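Local structure of putative sugar ABC transport system, substrate-binding protein (Bordetella parapertussis, 5IX8) at residues A[80-85]-A[105-110]; A[117-122]-A[282-287]. The protein probably binds a sugar as the periplasmic substrate-binding component of an ABC transport system. One frame throughout, in Å; residues are numbered along the deposited sequence.

How the contacts relate
Both contacts sit at or just beyond strands of the parallel sheet that runs 47-53, 17-22, 77-80, 101-105, 116-119, 288-290, and they come in series along the chain: contact 1 (80-85 with 105-110) closes before contact 2 (117-122 with 282-287) opens. Their centres are about 9 Å apart. Contact 1 joins the loops that leave two neighbouring strands, whereas contact 2 sets strand 116-119 against the segment that enters the edge strand 288-290. G106 N, 2.9 Å from V118 O, probably bonds 105-110 to 117-122. The late segment 282-287 is tied to the lobe of the early strands by a Y85-S283 bond and by strand 288-290 pairing beside 116-119.

Contact 1: A[80-85]-A[105-110]; sequences LSPAAY and AGIPVN
N110 lies over one face of the Y85 ring just beyond neighbouring parallel strands 77-80 and 101-105 of a Rossmann-like lobe in this periplasmic binding protein. From Y85 CB, the side chain extends with CG anti to the backbone N (chi1 -177°), carrying the ring to N110. CG, CD2 and CZ lie under N110 CB; CD1 comes 3.6 Å from P108 O at the ring's edge, while CE1 touches P108 CB and the backbone of V109. CE2 approaches both CB and CG of N110, and the tip OH is hydrogen-bonded to S283 O. The CH-pi geometry is nearly vertical: N110 CB stands 3.4 Å from the Y85 ring centroid, 12° off the normal. The amide is parallel to the ring but offset toward CE2, and N110 ND2 is held by S86 OG. The backbones are joined as well, N110 N donating to Y85 O. At the strand ends, A105 N gives an almost straight bond (165°) to L80 O, and S81 OG donates to A105 O. P82 fills the middle, its CG 3.7 Å from V109 CB and its CD 3.5 Å from I107 CD1. A water bridges the two segments, donating to L80 O at 2.9 Å and I107 O at 2.7 Å.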
loop_
_atom_site.group_PDB
_atom_site.type_symbol
_atom_site.label_atom_id
_atom_site.label_comp_id
_atom_site.label_asym_id
_atom_site.label_seq_id
_atom_site.Cartn_x
_atom_site.Cartn_y
_atom_site.Cartn_z
ATOM N N LEU A 80 -3.661 -0.115 -12.252
ATOM C CA LEU A 80 -4.349 0.968 -11.566
ATOM C C LEU A 80 -4.157 0.855 -10.058
ATOM O O LEU A 80 -4.512 -0.168 -9.466
ATOM C CB LEU A 80 -5.849 0.931 -11.898
ATOM C CG LEU A 80 -6.725 1.863 -11.068
ATOM C CD1 LEU A 80 -6.303 3.334 -11.317
ATOM C CD2 LEU A 80 -8.217 1.585 -11.407
ATOM N N SER A 81 -3.610 1.908 -9.448
ATOM C CA SER A 81 -3.742 2.174 -8.011
ATOM C C SER A 81 -4.603 3.416 -7.887
ATOM O O SER A 81 -4.135 4.507 -8.235
ATOM C CB SER A 81 -2.384 2.410 -7.349
ATOM O OG SER A 81 -1.524 1.301 -7.484
ATOM N N PRO A 82 -5.840 3.318 -7.410
ATOM C CA PRO A 82 -6.791 4.425 -7.587
ATOM C C PRO A 82 -6.689 5.501 -6.513
ATOM O O PRO A 82 -6.346 5.248 -5.359
ATOM C CB PRO A 82 -8.152 3.713 -7.514
ATOM C CG PRO A 82 -7.897 2.611 -6.500
ATOM C CD PRO A 82 -6.469 2.132 -6.793
ATOM N N ALA A 83 -7.036 6.717 -6.912
ATOM C CA ALA A 83 -7.043 7.855 -5.995
ATOM C C ALA A 83 -8.287 7.904 -5.113
ATOM O O ALA A 83 -8.391 8.782 -4.247
ATOM C CB ALA A 83 -6.920 9.160 -6.775
ATOM N N ALA A 84 -9.237 7.018 -5.338
ATOM C CA ALA A 84 -10.398 6.851 -4.480
ATOM C C ALA A 84 -10.888 5.434 -4.690
ATOM O O ALA A 84 -10.638 4.832 -5.737
ATOM C CB ALA A 84 -11.521 7.827 -4.824
ATOM N N TYR A 85 -11.618 4.912 -3.700
ATOM C CA TYR A 85 -12.093 3.533 -3.806
ATOM C C TYR A 85 -13.144 3.403 -4.898
ATOM O O TYR A 85 -13.087 2.480 -5.721
ATOM C CB TYR A 85 -12.658 3.058 -2.475
ATOM C CG TYR A 85 -13.116 1.600 -2.449
ATOM C CD1 TYR A 85 -12.234 0.546 -2.785
ATOM C CD2 TYR A 85 -14.404 1.266 -2.028
ATOM C CE1 TYR A 85 -12.632 -0.804 -2.702
ATOM C CE2 TYR A 85 -14.796 -0.055 -1.934
ATOM C CZ TYR A 85 -13.916 -1.097 -2.282
ATOM O OH TYR A 85 -14.353 -2.391 -2.179
ATOM N N ALA A 105 -3.415 -2.744 -8.555
ATOM C CA ALA A 105 -2.093 -2.799 -7.934
ATOM C C ALA A 105 -2.107 -2.183 -6.544
ATOM O O ALA A 105 -2.528 -1.031 -6.375
ATOM C CB ALA A 105 -1.073 -2.072 -8.810
ATOM N N GLY A 106 -1.625 -2.949 -5.547
ATOM C CA GLY A 106 -1.302 -2.421 -4.225
ATOM C C GLY A 106 -2.449 -2.180 -3.262
ATOM O O GLY A 106 -2.325 -2.476 -2.073
ATOM N N ILE A 107 -3.546 -1.607 -3.745
ATOM C CA ILE A 107 -4.684 -1.254 -2.891
ATOM C C ILE A 107 -5.982 -1.603 -3.604
ATOM O O ILE A 107 -6.043 -1.649 -4.840
ATOM C CB ILE A 107 -4.669 0.245 -2.539
ATOM C CG1 ILE A 107 -4.291 1.063 -3.794
ATOM C CG2 ILE A 107 -3.664 0.492 -1.393
ATOM C CD1 ILE A 107 -4.746 2.503 -3.718
ATOM N N PRO A 108 -7.052 -1.868 -2.833
ATOM C CA PRO A 108 -8.323 -2.288 -3.444
ATOM C C PRO A 108 -8.973 -1.178 -4.272
ATOM O O PRO A 108 -8.865 0.012 -3.956
ATOM C CB PRO A 108 -9.218 -2.601 -2.241
ATOM C CG PRO A 108 -8.344 -2.699 -1.078
ATOM C CD PRO A 108 -7.113 -1.874 -1.360
ATOM N N VAL A 109 -9.693 -1.580 -5.323
ATOM C CA VAL A 109 -10.566 -0.655 -6.037
ATOM C C VAL A 109 -11.961 -1.279 -6.132
ATOM O O VAL A 109 -12.124 -2.507 -6.237
ATOM C CB VAL A 109 -9.975 -0.285 -7.426
ATOM C CG1 VAL A 109 -9.839 -1.496 -8.319
ATOM C CG2 VAL A 109 -10.765 0.819 -8.108
ATOM N N ASN A 110 -12.982 -0.419 -6.096
ATOM C CA ASN A 110 -14.374 -0.867 -6.050
ATOM C C ASN A 110 -14.915 -1.101 -7.460
ATOM O O ASN A 110 -15.766 -0.362 -7.969
ATOM C CB ASN A 110 -15.203 0.168 -5.310
ATOM C CG ASN A 110 -16.531 -0.362 -4.874
ATOM O OD1 ASN A 110 -16.765 -1.577 -4.844
ATOM N ND2 ASN A 110 -17.431 0.551 -4.550
HETATM O O HOH W 1 -6.392 -1.171 -7.431
HETATM O O HOH W 2 -14.182 2.047 -8.314
#

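Contact 2: A[117-122]-A[282-287]; sequences GVLQDD and RSVPYP. With SO4 (sulfate ion), chain G.
G117, L119 and Y286 account for most of the surface buried where strand 116-119 of the parallel sheet meets the loop leading into its edge strand, 288-290. G117 opens the contact through its backbone: its N donates to P287 O at 2.9 Å, with an N-H...O angle of 142° and the donor in the carbonyl plane. Further backbone bonds from G117 and L119 to F289 continue this pairing into the edge strand. The same glycine lies against the Y286 ring, whose CD1 is 3.8 Å from G117 N and whose CE1 is 3.9 Å from G117 CA, so the ring comes close to the bare backbone of the strand.

Y286 reaches this place with CG between its backbone N and carbonyl carbon (chi1 40°). Its hydroxyl is hydrogen-bonded to S104 OG and V109 N, which fixes the far end of the ring against the neighbouring strand and the loop after it. L119 adds the apolar component: CD2 lies 4.5 Å from Y286 CE1 and 4.2 Å from V284 CG1, a loose van der Waals fit. P285 is the centre of an inverse gamma turn between V284 and Y286, with a weak bond from Y286 N to V284 O. At the start of segment 282-287, R282 N donates to O4 of a sulfate, probably from the crystallisation liquor, at 2.8 Å.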
loop_
_atom_site.group_PDB
_atom_site.type_symbol
_atom_site.label_atom_id
_atom_site.label_comp_id
_atom_site.label_asym_id
_atom_site.label_seq_id
_atom_site.Cartn_x
_atom_site.Cartn_y
_atom_site.Cartn_z
ATOM N N GLY A 117 -5.896 -8.655 -9.347
ATOM C CA GLY A 117 -5.106 -7.718 -8.585
ATOM C C GLY A 117 -3.914 -8.385 -7.925
ATOM O O GLY A 117 -3.859 -9.605 -7.760
ATOM N N VAL A 118 -2.941 -7.554 -7.561
ATOM C CA VAL A 118 -1.811 -7.983 -6.747
ATOM C C VAL A 118 -1.688 -6.941 -5.664
ATOM O O VAL A 118 -1.432 -5.768 -5.968
ATOM C CB VAL A 118 -0.494 -8.078 -7.544
ATOM C CG1 VAL A 118 0.635 -8.435 -6.602
ATOM C CG2 VAL A 118 -0.587 -9.117 -8.685
ATOM N N LEU A 119 -1.898 -7.345 -4.413
ATOM C CA LEU A 119 -1.868 -6.345 -3.337
ATOM C C LEU A 119 -1.516 -7.052 -2.037
ATOM O O LEU A 119 -0.664 -7.942 -2.045
ATOM C CB LEU A 119 -3.196 -5.565 -3.283
ATOM C CG LEU A 119 -4.543 -6.301 -3.129
ATOM C CD1 LEU A 119 -5.555 -5.321 -2.522
ATOM C CD2 LEU A 119 -5.101 -6.820 -4.446
ATOM N N GLN A 120 -2.048 -6.567 -0.916
ATOM C CA GLN A 120 -1.928 -7.239 0.372
ATOM C C GLN A 120 -3.254 -7.120 1.096
ATOM O O GLN A 120 -4.134 -6.354 0.692
ATOM C CB GLN A 120 -0.818 -6.653 1.255
ATOM C CG GLN A 120 0.590 -7.050 0.870
ATOM C CD GLN A 120 1.626 -6.529 1.858
ATOM O OE1 GLN A 120 1.604 -5.372 2.226
ATOM N NE2 GLN A 120 2.512 -7.391 2.301
ATOM N N ASP A 121 -3.378 -7.872 2.190
ATOM C CA ASP A 121 -4.607 -7.912 2.979
ATOM C C ASP A 121 -4.567 -6.757 3.976
ATOM O O ASP A 121 -3.884 -6.830 4.996
ATOM C CB ASP A 121 -4.699 -9.260 3.694
ATOM C CG ASP A 121 -5.991 -9.459 4.427
ATOM O OD1 ASP A 121 -6.621 -8.465 4.849
ATOM O OD2 ASP A 121 -6.385 -10.642 4.586
ATOM N N ASP A 122 -5.317 -5.687 3.699
ATOM C CA ASP A 122 -5.253 -4.496 4.542
ATOM C C ASP A 122 -5.774 -4.753 5.958
ATOM O O ASP A 122 -5.197 -4.244 6.928
ATOM C CB ASP A 122 -5.995 -3.344 3.870
ATOM C CG ASP A 122 -5.210 -2.797 2.677
ATOM O OD1 ASP A 122 -4.129 -2.171 2.864
ATOM O OD2 ASP A 122 -5.638 -3.054 1.536
ATOM N N ARG A 282 -15.365 -9.029 -0.112
ATOM C CA ARG A 282 -16.259 -7.869 -0.092
ATOM C C ARG A 282 -15.552 -6.610 -0.567
ATOM O O ARG A 282 -16.092 -5.864 -1.401
ATOM C CB ARG A 282 -16.838 -7.654 1.303
ATOM C CG ARG A 282 -17.784 -6.463 1.371
ATOM C CD ARG A 282 -18.358 -6.271 2.773
ATOM N NE ARG A 282 -19.462 -5.305 2.702
ATOM C CZ ARG A 282 -19.302 -3.982 2.731
ATOM N NH1 ARG A 282 -18.086 -3.464 2.917
ATOM N NH2 ARG A 282 -20.355 -3.174 2.592
ATOM N N SER A 283 -14.351 -6.338 -0.030
ATOM C CA SER A 283 -13.628 -5.113 -0.369
ATOM C C SER A 283 -12.789 -5.234 -1.626
ATOM O O SER A 283 -12.404 -4.197 -2.197
ATOM C CB SER A 283 -12.706 -4.699 0.780
ATOM O OG SER A 283 -13.492 -4.322 1.903
ATOM N N VAL A 284 -12.451 -6.460 -2.033
ATOM C CA VAL A 284 -11.565 -6.672 -3.179
ATOM C C VAL A 284 -12.322 -7.556 -4.163
ATOM O O VAL A 284 -12.134 -8.779 -4.166
ATOM C CB VAL A 284 -10.222 -7.281 -2.754
ATOM C CG1 VAL A 284 -9.266 -7.295 -3.936
ATOM C CG2 VAL A 284 -9.621 -6.438 -1.628
ATOM N N PRO A 285 -13.210 -7.006 -4.988
ATOM C CA PRO A 285 -14.193 -7.840 -5.697
ATOM C C PRO A 285 -13.676 -8.430 -6.995
ATOM O O PRO A 285 -14.338 -8.366 -8.033
ATOM C CB PRO A 285 -15.351 -6.867 -5.943
ATOM C CG PRO A 285 -14.619 -5.520 -6.128
ATOM C CD PRO A 285 -13.485 -5.561 -5.119
ATOM N N TYR A 286 -12.506 -9.056 -6.933
ATOM C CA TYR A 286 -11.871 -9.670 -8.093
ATOM C C TYR A 286 -10.809 -10.634 -7.596
ATOM O O TYR A 286 -10.364 -10.538 -6.447
ATOM C CB TYR A 286 -11.243 -8.596 -9.030
ATOM C CG TYR A 286 -10.556 -7.470 -8.292
ATOM C CD1 TYR A 286 -9.214 -7.578 -7.880
ATOM C CD2 TYR A 286 -11.241 -6.277 -8.012
ATOM C CE1 TYR A 286 -8.593 -6.527 -7.196
ATOM C CE2 TYR A 286 -10.620 -5.227 -7.322
ATOM C CZ TYR A 286 -9.301 -5.348 -6.930
ATOM O OH TYR A 286 -8.705 -4.294 -6.238
ATOM N N PRO A 287 -10.399 -11.585 -8.426
ATOM C CA PRO A 287 -9.309 -12.490 -8.031
ATOM C C PRO A 287 -8.043 -11.699 -7.774
ATOM O O PRO A 287 -7.744 -10.755 -8.497
ATOM C CB PRO A 287 -9.140 -13.390 -9.255
ATOM C CG PRO A 287 -10.446 -13.259 -9.999
ATOM C CD PRO A 287 -10.867 -11.849 -9.802
HETATM S S SO4 G . -15.039 -10.952 3.348
HETATM O O1 SO4 G . -16.034 -11.481 4.292
HETATM O O2 SO4 G . -13.829 -11.786 3.357
HETATM O O3 SO4 G . -14.733 -9.585 3.776
HETATM O O4 SO4 G . -15.582 -10.916 1.997
#